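Local coordinates for protein salicylate 5-hydroxylase, large oxygenase component (Ralstonia sp., PDB 7C8Z) that catalyses the 5-hydroxylation of salicylate to gentisate, as the [2Fe-2S]- and iron-containing oxygenase component of a multicomponent monooxygenase, at residues M234-K239 against R430-Y435; R272-I277 against M323-P328; I410-H415 against H422-T427. All blocks are in the same frame, centred on the assembly; numbering follows the deposited sequence.

Interaction 1 of 3, residues M234-K239 against R430-Y435; sequences MQENIK and RGMYDY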
loop_
_atom_site.group_PDB
_atom_site.type_symbol
_atom_site.label_atom_id
_atom_site.label_comp_id
_atom_site.label_asym_id
_atom_site.label_seq_id
_atom_site.Cartn_x
_atom_site.Cartn_y
_atom_site.Cartn_z
ATOM N N MET A 234 -11.219 -20.111 -7.128
ATOM C CA MET A 234 -12.412 -19.660 -7.835
ATOM C C MET A 234 -12.998 -20.785 -8.674
ATOM O O MET A 234 -14.209 -21.041 -8.634
ATOM C CB MET A 234 -12.093 -18.444 -8.703
ATOM C CG MET A 234 -13.306 -17.870 -9.426
ATOM S SD MET A 234 -14.777 -17.794 -8.385
ATOM C CE MET A 234 -14.496 -16.289 -7.454
ATOM N N GLN A 235 -12.145 -21.488 -9.423
ATOM C CA GLN A 235 -12.614 -22.647 -10.178
ATOM C C GLN A 235 -13.283 -23.656 -9.257
ATOM O O GLN A 235 -14.435 -24.055 -9.481
ATOM C CB GLN A 235 -11.448 -23.276 -10.942
ATOM C CG GLN A 235 -11.051 -22.484 -12.179
ATOM C CD GLN A 235 -12.041 -22.659 -13.320
ATOM O OE1 GLN A 235 -12.886 -23.556 -13.292
ATOM N NE2 GLN A 235 -11.945 -21.796 -14.330
ATOM N N GLU A 236 -12.583 -24.048 -8.189
ATOM C CA GLU A 236 -13.179 -24.894 -7.162
ATOM C C GLU A 236 -14.556 -24.388 -6.765
ATOM O O GLU A 236 -15.521 -25.159 -6.705
ATOM C CB GLU A 236 -12.277 -24.938 -5.930
ATOM C CG GLU A 236 -10.962 -25.648 -6.114
ATOM C CD GLU A 236 -10.178 -25.722 -4.822
ATOM O OE1 GLU A 236 -10.790 -25.589 -3.742
ATOM O OE2 GLU A 236 -8.947 -25.907 -4.884
ATOM N N ASN A 237 -14.671 -23.076 -6.532
ATOM C CA ASN A 237 -15.916 -22.547 -5.985
ATOM C C ASN A 237 -17.078 -22.769 -6.941
ATOM O O ASN A 237 -18.211 -22.988 -6.497
ATOM C CB ASN A 237 -15.759 -21.059 -5.659
ATOM C CG ASN A 237 -16.936 -20.507 -4.877
ATOM O OD1 ASN A 237 -17.012 -20.655 -3.659
ATOM N ND2 ASN A 237 -17.862 -19.868 -5.576
ATOM N N ILE A 238 -16.816 -22.766 -8.249
ATOM C CA ILE A 238 -17.866 -23.038 -9.218
ATOM C C ILE A 238 -17.846 -24.490 -9.668
ATOM O O ILE A 238 -18.686 -24.904 -10.478
ATOM C CB ILE A 238 -17.775 -22.058 -10.405
ATOM C CG1 ILE A 238 -17.526 -20.650 -9.877
ATOM C CG2 ILE A 238 -19.068 -22.029 -11.211
ATOM C CD1 ILE A 238 -18.660 -20.133 -9.008
ATOM N N LYS A 239 -16.920 -25.286 -9.136
ATOM C CA LYS A 239 -16.997 -26.737 -9.178
ATOM C C LYS A 239 -17.469 -27.317 -7.845
ATOM O O LYS A 239 -17.360 -28.527 -7.626
ATOM C CB LYS A 239 -15.636 -27.321 -9.571
ATOM C CG LYS A 239 -15.153 -26.888 -10.951
ATOM C CD LYS A 239 -13.686 -27.233 -11.174
ATOM C CE LYS A 239 -13.197 -26.766 -12.542
ATOM N NZ LYS A 239 -14.070 -27.212 -13.673
ATOM N N ARG A 430 -12.200 -32.984 -7.406
ATOM C CA ARG A 430 -11.307 -34.134 -7.505
ATOM C C ARG A 430 -10.828 -34.331 -8.938
ATOM O O ARG A 430 -9.655 -34.638 -9.173
ATOM C CB ARG A 430 -12.010 -35.387 -6.979
ATOM C CG ARG A 430 -12.091 -35.412 -5.461
ATOM C CD ARG A 430 -12.702 -36.687 -4.893
ATOM N NE ARG A 430 -13.943 -37.094 -5.543
ATOM C CZ ARG A 430 -15.143 -36.931 -4.999
ATOM N NH1 ARG A 430 -15.259 -36.352 -3.810
ATOM N NH2 ARG A 430 -16.227 -37.338 -5.643
ATOM N N GLY A 431 -11.715 -34.125 -9.913
ATOM C CA GLY A 431 -11.294 -34.205 -11.299
ATOM C C GLY A 431 -10.380 -33.064 -11.694
ATOM O O GLY A 431 -9.397 -33.262 -12.420
ATOM N N MET A 432 -10.701 -31.853 -11.236
ATOM C CA MET A 432 -9.830 -30.709 -11.463
ATOM C C MET A 432 -8.415 -31.015 -11.007
ATOM O O MET A 432 -7.450 -30.790 -11.739
ATOM C CB MET A 432 -10.384 -29.482 -10.732
ATOM C CG MET A 432 -9.479 -28.262 -10.760
ATOM S SD MET A 432 -10.268 -26.800 -10.053
ATOM C CE MET A 432 -8.857 -25.956 -9.356
ATOM N N TYR A 433 -8.273 -31.572 -9.809
ATOM C CA TYR A 433 -6.928 -31.793 -9.297
ATOM C C TYR A 433 -6.284 -33.064 -9.838
ATOM O O TYR A 433 -5.055 -33.150 -9.856
ATOM C CB TYR A 433 -6.944 -31.757 -7.774
ATOM C CG TYR A 433 -6.960 -30.324 -7.313
ATOM C CD1 TYR A 433 -5.795 -29.563 -7.322
ATOM C CD2 TYR A 433 -8.144 -29.708 -6.930
ATOM C CE1 TYR A 433 -5.800 -28.240 -6.928
ATOM C CE2 TYR A 433 -8.161 -28.384 -6.531
ATOM C CZ TYR A 433 -6.987 -27.655 -6.534
ATOM O OH TYR A 433 -6.997 -26.337 -6.144
ATOM N N ASP A 434 -7.067 -34.031 -10.316
ATOM C CA ASP A 434 -6.497 -35.086 -11.151
ATOM C C ASP A 434 -5.809 -34.482 -12.374
ATOM O O ASP A 434 -4.627 -34.754 -12.649
ATOM C CB ASP A 434 -7.596 -36.071 -11.560
ATOM C CG ASP A 434 -7.106 -37.144 -12.517
ATOM O OD1 ASP A 434 -6.470 -38.114 -12.056
ATOM O OD2 ASP A 434 -7.369 -37.023 -13.733
ATOM N N TYR A 435 -6.538 -33.634 -13.106
ATOM C CA TYR A 435 -5.957 -32.947 -14.257
ATOM C C TYR A 435 -4.759 -32.098 -13.849
ATOM O O TYR A 435 -3.759 -32.024 -14.574
ATOM C CB TYR A 435 -7.024 -32.081 -14.931
ATOM C CG TYR A 435 -6.556 -31.371 -16.179
ATOM C CD1 TYR A 435 -6.504 -32.034 -17.394
ATOM C CD2 TYR A 435 -6.171 -30.034 -16.145
ATOM C CE1 TYR A 435 -6.081 -31.393 -18.539
ATOM C CE2 TYR A 435 -5.744 -29.385 -17.291
ATOM C CZ TYR A 435 -5.703 -30.074 -18.484
ATOM O OH TYR A 435 -5.282 -29.454 -19.638
#

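Interaction 2 of 3, residues R272-I277 against M323-P328; sequences RHAAMI and MTTIFP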
loop_
_atom_site.group_PDB
_atom_site.type_symbol
_atom_site.label_atom_id
_atom_site.label_comp_id
_atom_site.label_asym_id
_atom_site.label_seq_id
_atom_site.Cartn_x
_atom_site.Cartn_y
_atom_site.Cartn_z
ATOM N N ARG A 272 -11.289 -31.212 -16.650
ATOM C CA ARG A 272 -10.889 -29.829 -16.429
ATOM C C ARG A 272 -12.072 -28.868 -16.494
ATOM O O ARG A 272 -12.204 -27.983 -15.642
ATOM C CB ARG A 272 -9.814 -29.430 -17.447
ATOM C CG ARG A 272 -10.181 -29.767 -18.878
ATOM C CD ARG A 272 -8.992 -29.692 -19.807
ATOM N NE ARG A 272 -9.414 -29.808 -21.199
ATOM C CZ ARG A 272 -8.577 -29.866 -22.226
ATOM N NH1 ARG A 272 -7.269 -29.823 -22.014
ATOM N NH2 ARG A 272 -9.049 -29.967 -23.462
ATOM N N HIS A 273 -12.925 -29.010 -17.503
ATOM C CA HIS A 273 -14.101 -28.166 -17.630
ATOM C C HIS A 273 -15.291 -28.851 -16.977
ATOM O O HIS A 273 -15.349 -30.079 -16.893
ATOM C CB HIS A 273 -14.408 -27.865 -19.098
ATOM C CG HIS A 273 -13.197 -27.585 -19.931
ATOM N ND1 HIS A 273 -12.079 -26.949 -19.435
ATOM C CD2 HIS A 273 -12.930 -27.856 -21.230
ATOM C CE1 HIS A 273 -11.177 -26.839 -20.394
ATOM N NE2 HIS A 273 -11.668 -27.382 -21.494
ATOM N N ALA A 274 -16.257 -28.051 -16.531
ATOM C CA ALA A 274 -17.394 -28.648 -15.841
ATOM C C ALA A 274 -18.644 -27.813 -16.062
ATOM O O ALA A 274 -18.579 -26.639 -16.430
ATOM C CB ALA A 274 -17.126 -28.811 -14.340
ATOM N N ALA A 275 -19.792 -28.449 -15.847
ATOM C CA ALA A 275 -21.083 -27.782 -15.932
ATOM C C ALA A 275 -21.955 -28.290 -14.797
ATOM O O ALA A 275 -22.155 -29.500 -14.663
ATOM C CB ALA A 275 -21.758 -28.035 -17.286
ATOM N N MET A 276 -22.465 -27.373 -13.982
ATOM C CA MET A 276 -23.405 -27.692 -12.915
ATOM C C MET A 276 -24.780 -27.233 -13.374
ATOM O O MET A 276 -24.991 -26.036 -13.598
ATOM C CB MET A 276 -22.996 -27.027 -11.598
ATOM C CG MET A 276 -21.640 -27.508 -11.081
ATOM S SD MET A 276 -21.076 -26.853 -9.490
ATOM C CE MET A 276 -22.220 -25.499 -9.222
ATOM N N ILE A 277 -25.704 -28.185 -13.514
ATOM C CA ILE A 277 -27.015 -27.978 -14.115
ATOM C C ILE A 277 -28.061 -28.264 -13.054
ATOM O O ILE A 277 -27.960 -29.271 -12.347
ATOM C CB ILE A 277 -27.222 -28.922 -15.318
ATOM C CG1 ILE A 277 -26.076 -28.803 -16.326
ATOM C CG2 ILE A 277 -28.575 -28.702 -15.964
ATOM C CD1 ILE A 277 -25.132 -29.985 -16.294
ATOM N N MET A 323 -23.990 -23.382 -14.352
ATOM C CA MET A 323 -22.701 -22.753 -14.075
ATOM C C MET A 323 -21.631 -23.559 -14.799
ATOM O O MET A 323 -21.398 -24.723 -14.458
ATOM C CB MET A 323 -22.434 -22.698 -12.573
ATOM C CG MET A 323 -23.407 -21.817 -11.818
ATOM S SD MET A 323 -23.418 -20.128 -12.448
ATOM C CE MET A 323 -21.766 -19.607 -11.993
ATOM N N THR A 324 -20.989 -22.959 -15.800
ATOM C CA THR A 324 -20.039 -23.669 -16.648
ATOM C C THR A 324 -18.638 -23.114 -16.431
ATOM O O THR A 324 -18.384 -21.936 -16.694
ATOM C CB THR A 324 -20.438 -23.558 -18.119
ATOM O OG1 THR A 324 -21.726 -24.153 -18.301
ATOM C CG2 THR A 324 -19.421 -24.265 -19.013
ATOM N N THR A 325 -17.739 -23.954 -15.932
ATOM C CA THR A 325 -16.343 -23.583 -15.750
ATOM C C THR A 325 -15.534 -24.047 -16.956
ATOM O O THR A 325 -15.465 -25.253 -17.231
ATOM C CB THR A 325 -15.777 -24.183 -14.464
ATOM O OG1 THR A 325 -16.203 -25.547 -14.334
ATOM C CG2 THR A 325 -16.248 -23.386 -13.260
ATOM N N ILE A 326 -14.942 -23.092 -17.675
ATOM C CA ILE A 326 -14.007 -23.381 -18.756
ATOM C C ILE A 326 -12.605 -23.095 -18.231
ATOM O O ILE A 326 -12.232 -21.936 -17.989
ATOM C CB ILE A 326 -14.319 -22.572 -20.023
ATOM C CG1 ILE A 326 -15.672 -23.000 -20.594
ATOM C CG2 ILE A 326 -13.225 -22.775 -21.065
ATOM C CD1 ILE A 326 -16.057 -22.275 -21.859
ATOM N N PHE A 327 -11.851 -24.177 -18.051
ATOM C CA PHE A 327 -10.535 -24.136 -17.433
ATOM C C PHE A 327 -9.515 -23.528 -18.393
ATOM O O PHE A 327 -9.509 -23.857 -19.582
ATOM C CB PHE A 327 -10.111 -25.556 -17.051
ATOM C CG PHE A 327 -9.213 -25.634 -15.845
ATOM C CD1 PHE A 327 -9.729 -25.492 -14.566
ATOM C CD2 PHE A 327 -7.855 -25.879 -15.992
ATOM C CE1 PHE A 327 -8.907 -25.582 -13.455
ATOM C CE2 PHE A 327 -7.028 -25.965 -14.890
ATOM C CZ PHE A 327 -7.554 -25.817 -13.618
ATOM N N PRO A 328 -8.604 -22.680 -17.898
ATOM C CA PRO A 328 -8.551 -22.294 -16.488
ATOM C C PRO A 328 -9.070 -20.887 -16.230
ATOM O O PRO A 328 -8.982 -20.403 -15.101
ATOM C CB PRO A 328 -7.056 -22.350 -16.193
ATOM C CG PRO A 328 -6.444 -21.827 -17.484
ATOM C CD PRO A 328 -7.409 -22.203 -18.617
#

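Interaction 3 of 3, residues I410-H415 against H422-T427; sequences IEMGGH and HMVTET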
loop_
_atom_site.group_PDB
_atom_site.type_symbol
_atom_site.label_atom_id
_atom_site.label_comp_id
_atom_site.label_asym_id
_atom_site.label_seq_id
_atom_site.Cartn_x
_atom_site.Cartn_y
_atom_site.Cartn_z
ATOM N N ILE A 410 -11.281 -33.308 0.219
ATOM C CA ILE A 410 -12.419 -33.236 -0.683
ATOM C C ILE A 410 -12.853 -34.664 -0.971
ATOM O O ILE A 410 -12.564 -35.222 -2.035
ATOM C CB ILE A 410 -12.064 -32.467 -1.969
ATOM C CG1 ILE A 410 -10.655 -32.831 -2.444
ATOM C CG2 ILE A 410 -12.132 -30.971 -1.729
ATOM C CD1 ILE A 410 -10.335 -32.325 -3.833
ATOM N N GLU A 411 -13.584 -35.249 -0.027
ATOM C CA GLU A 411 -13.983 -36.647 -0.091
ATOM C C GLU A 411 -15.489 -36.804 -0.168
ATOM O O GLU A 411 -15.995 -37.927 -0.077
ATOM C CB GLU A 411 -13.429 -37.421 1.108
ATOM C CG GLU A 411 -11.940 -37.698 1.019
ATOM C CD GLU A 411 -11.416 -38.434 2.230
ATOM O OE1 GLU A 411 -12.242 -38.950 3.012
ATOM O OE2 GLU A 411 -10.180 -38.498 2.397
ATOM N N MET A 412 -16.219 -35.708 -0.336
ATOM C CA MET A 412 -17.666 -35.791 -0.398
ATOM C C MET A 412 -18.065 -36.485 -1.690
ATOM O O MET A 412 -17.572 -36.141 -2.768
ATOM C CB MET A 412 -18.282 -34.397 -0.324
ATOM C CG MET A 412 -19.774 -34.421 -0.222
ATOM S SD MET A 412 -20.226 -35.574 1.077
ATOM C CE MET A 412 -21.633 -34.733 1.759
ATOM N N GLY A 413 -18.955 -37.466 -1.579
ATOM C CA GLY A 413 -19.248 -38.336 -2.694
ATOM C C GLY A 413 -18.201 -39.394 -2.952
ATOM O O GLY A 413 -18.231 -40.027 -4.014
ATOM N N GLY A 414 -17.273 -39.607 -2.023
ATOM C CA GLY A 414 -16.270 -40.635 -2.202
ATOM C C GLY A 414 -14.987 -40.142 -2.836
ATOM O O GLY A 414 -14.621 -38.972 -2.707
ATOM N N HIS A 415 -14.292 -41.049 -3.519
ATOM C CA HIS A 415 -13.084 -40.734 -4.265
ATOM C C HIS A 415 -13.318 -40.774 -5.767
ATOM O O HIS A 415 -12.378 -40.550 -6.538
ATOM C CB HIS A 415 -11.956 -41.706 -3.889
ATOM C CG HIS A 415 -11.757 -41.862 -2.414
ATOM N ND1 HIS A 415 -10.689 -41.303 -1.746
ATOM C CD2 HIS A 415 -12.482 -42.521 -1.478
ATOM C CE1 HIS A 415 -10.768 -41.605 -0.462
ATOM N NE2 HIS A 415 -11.847 -42.345 -0.274
ATOM N N HIS A 422 -26.709 -35.824 -8.772
ATOM C CA HIS A 422 -27.047 -35.108 -7.542
ATOM C C HIS A 422 -25.992 -34.027 -7.300
ATOM O O HIS A 422 -24.987 -33.966 -8.015
ATOM C CB HIS A 422 -27.154 -36.087 -6.368
ATOM C CG HIS A 422 -25.905 -36.883 -6.147
ATOM N ND1 HIS A 422 -24.999 -36.577 -5.156
ATOM C CD2 HIS A 422 -25.417 -37.981 -6.775
ATOM C CE1 HIS A 422 -24.000 -37.442 -5.190
ATOM N NE2 HIS A 422 -24.229 -38.306 -6.163
ATOM N N MET A 423 -26.190 -33.174 -6.277
ATOM C CA MET A 423 -25.232 -32.093 -6.047
ATOM C C MET A 423 -24.299 -32.475 -4.912
ATOM O O MET A 423 -23.428 -31.690 -4.527
ATOM C CB MET A 423 -25.885 -30.812 -5.518
ATOM C CG MET A 423 -27.112 -30.975 -4.651
ATOM S SD MET A 423 -27.506 -29.263 -4.105
ATOM C CE MET A 423 -29.164 -29.606 -3.431
ATOM N N VAL A 424 -24.452 -33.673 -4.364
ATOM C CA VAL A 424 -23.808 -33.935 -3.088
ATOM C C VAL A 424 -22.487 -34.636 -3.324
ATOM O O VAL A 424 -22.311 -35.798 -2.944
ATOM C CB VAL A 424 -24.723 -34.771 -2.172
ATOM C CG1 VAL A 424 -24.291 -34.623 -0.731
ATOM C CG2 VAL A 424 -26.190 -34.379 -2.365
ATOM N N THR A 425 -21.543 -33.928 -3.925
ATOM C CA THR A 425 -20.272 -34.550 -4.233
ATOM C C THR A 425 -19.254 -33.459 -4.500
ATOM O O THR A 425 -19.603 -32.366 -4.947
ATOM C CB THR A 425 -20.390 -35.503 -5.429
ATOM O OG1 THR A 425 -19.081 -35.898 -5.851
ATOM C CG2 THR A 425 -21.125 -34.833 -6.586
ATOM N N GLU A 426 -17.992 -33.766 -4.213
ATOM C CA GLU A 426 -16.883 -32.895 -4.575
ATOM C C GLU A 426 -16.123 -33.430 -5.784
ATOM O O GLU A 426 -14.927 -33.161 -5.940
ATOM C CB GLU A 426 -15.955 -32.699 -3.376
ATOM C CG GLU A 426 -16.631 -31.982 -2.221
ATOM C CD GLU A 426 -15.710 -31.752 -1.043
ATOM O OE1 GLU A 426 -15.154 -30.638 -0.938
ATOM O OE2 GLU A 426 -15.546 -32.677 -0.219
ATOM N N THR A 427 -16.815 -34.161 -6.661
ATOM C CA THR A 427 -16.141 -34.868 -7.742
ATOM C C THR A 427 -15.545 -33.914 -8.769
ATOM O O THR A 427 -14.540 -34.250 -9.405
ATOM C CB THR A 427 -17.107 -35.845 -8.418
ATOM O OG1 THR A 427 -16.441 -36.532 -9.486
ATOM C CG2 THR A 427 -18.316 -35.113 -8.964
#

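Interaction 1 of 3, residues M234-K239 against R430-Y435
M432 reaches across from the C-terminal helix 427-440 to Q235, E236 and K239 at the end of helix 232-238, a helix-helix contact in the helix-grip catalytic domain. The short segments run roughly antiparallel, at 144° and 10.8 Å between axes, and a long, flexible methionine suits such a wide gap. Its CB lies 4.0 Å from CD of K239. CG stands anti to the backbone N (chi1 173°) and sends the chain straight toward the other helix. SD then meets the aliphatic carbons of two side chains, 3.6 Å from CD of K239 and 3.8 Å from CB of Q235. The terminal CE, turned off by the bend at chi3, reaches CG of E236 at 3.9 Å. K239 thus lends its methylenes to this apolar patch, while its NZ goes on to bond with T325 OG1 and R272 O. Y433 OH donates to E236 OE2 in a bond modelled as very short, its exact length doubtful at this resolution, and Y49 OH is a second hydrogen-bond partner of the same buried oxygen. The Y433 ring meets the carboxylate at its edge, the two planes 74° apart, with CD of E236 in the ring plane.

Interaction 2 of 3, residues R272-I277 against M323-P328
M323 opens the pairing with M276, where two neighbouring antiparallel strands of the catalytic domain's sheet form a hydrogen-bonded pair. M323 N donates to M276 O at 2.9 Å, and M276 N returns a nearly straight bond to M323 O (170° at the hydrogen). Both methionines leave on the same face of the sheet, but their side chains barely meet, M276 CE standing 4.4 Å from M323 CB; M323 turns its end away, toward I238 of helix 232-238 and I331 and Q333 of the next strand. T324 faces A275 in a non-hydrogen-bonded pair whose CA atoms approach to 4.3 Å. Its methyl CG2, anti to the backbone N, is brought to 3.6 Å from A274 O, and the small A275 fits beside this beta-branched residue on the face opposite the methionines. T325 returns to that methionine face. Its backbone exchanges two bonds with A274. A chi1 of 43° sets OG1 between its own N and carbonyl carbon, beside A274 and 3.4 Å from A274 CB; it makes a weak bond to A274 O and accepts from K239 NZ outside the sheet. I326 points its side chain away, onto L200 and F208 of helix 196-211. F327 ends the contact beyond the strand: its CB lies in the plane of the H273 ring, at the edge, 3.4 Å from ND1, and 3.9 Å from R272 CB. R272 itself sends its guanidinium elsewhere, to D268 and to Y435 OH. The pairing rests mainly on backbone bonds and so depends little on side-chain type; T325 adds a polar group on the methionine face, and with R272 O gives the K239 ammonium buried acceptors.

Interaction 3 of 3, residues I410-H415 against H422-T427
The carboxylate of E426 turns one oxygen to the backbone of M412 and the other to I410. OE2 takes the N-H of M412 on its anti lone pair, at 3.1 Å, while OE1 lies 3.1 Å from I410 CG2. The other flat group, the H422 ring, has V424 O at its edge, in plane, and its ND1 accepts V424 N tilted from that plane. E426 OE1 also forms a salt bridge with R113 of the second subunit, a residue lining that subunit's [2Fe-2S] pocket, so an acidic side chain suits a place facing both a backbone donor and an arginine. E426 closes a second link through its own backbone: E426 N, at the N-cap of helix 427-440, gives M412 O an almost straight bond (2.8 Å, 175° at the hydrogen). The donor approaches above the carbonyl plane, and R430 NH1 binds the same oxygen. The M412 side chain, bent at chi2 and chi3, runs toward V424, its CE 3.6 Å from V424 CG1. G413 takes the third position of a type II turn from E411 to G414, where a positive phi (77°) calls for glycine; its CA sits 4.0 Å from T425 OG1. Both segments belong to the connection from helix 387-402 to helix 427-440, and T425 and T427 lean on L265 of the edge strand 263-267.

Overall arrangement
After helix 232-238 and the short helix 244-247 the chain returns to the sheet; interaction 2 closes the first loop, pairing strand 274-278 with strand 321-326. After helix 387-402, interaction 3 closes a much shorter loop, just as the last helix starts. The two are in series, and interaction 1 encloses both, bringing helix 427-440 back to helix 232-238. Single side chains join the contacts: K239 of interaction 1 bonds to both segments of interaction 2, and R430 reaches the backbone of interaction 3. Together they tie sheet, terminal helix and loop near the iron held by H243, H248 and D389. Interaction 3 alone meets the second subunit's Rieske cluster pocket, consistent with electron transfer between subunits, as in this family.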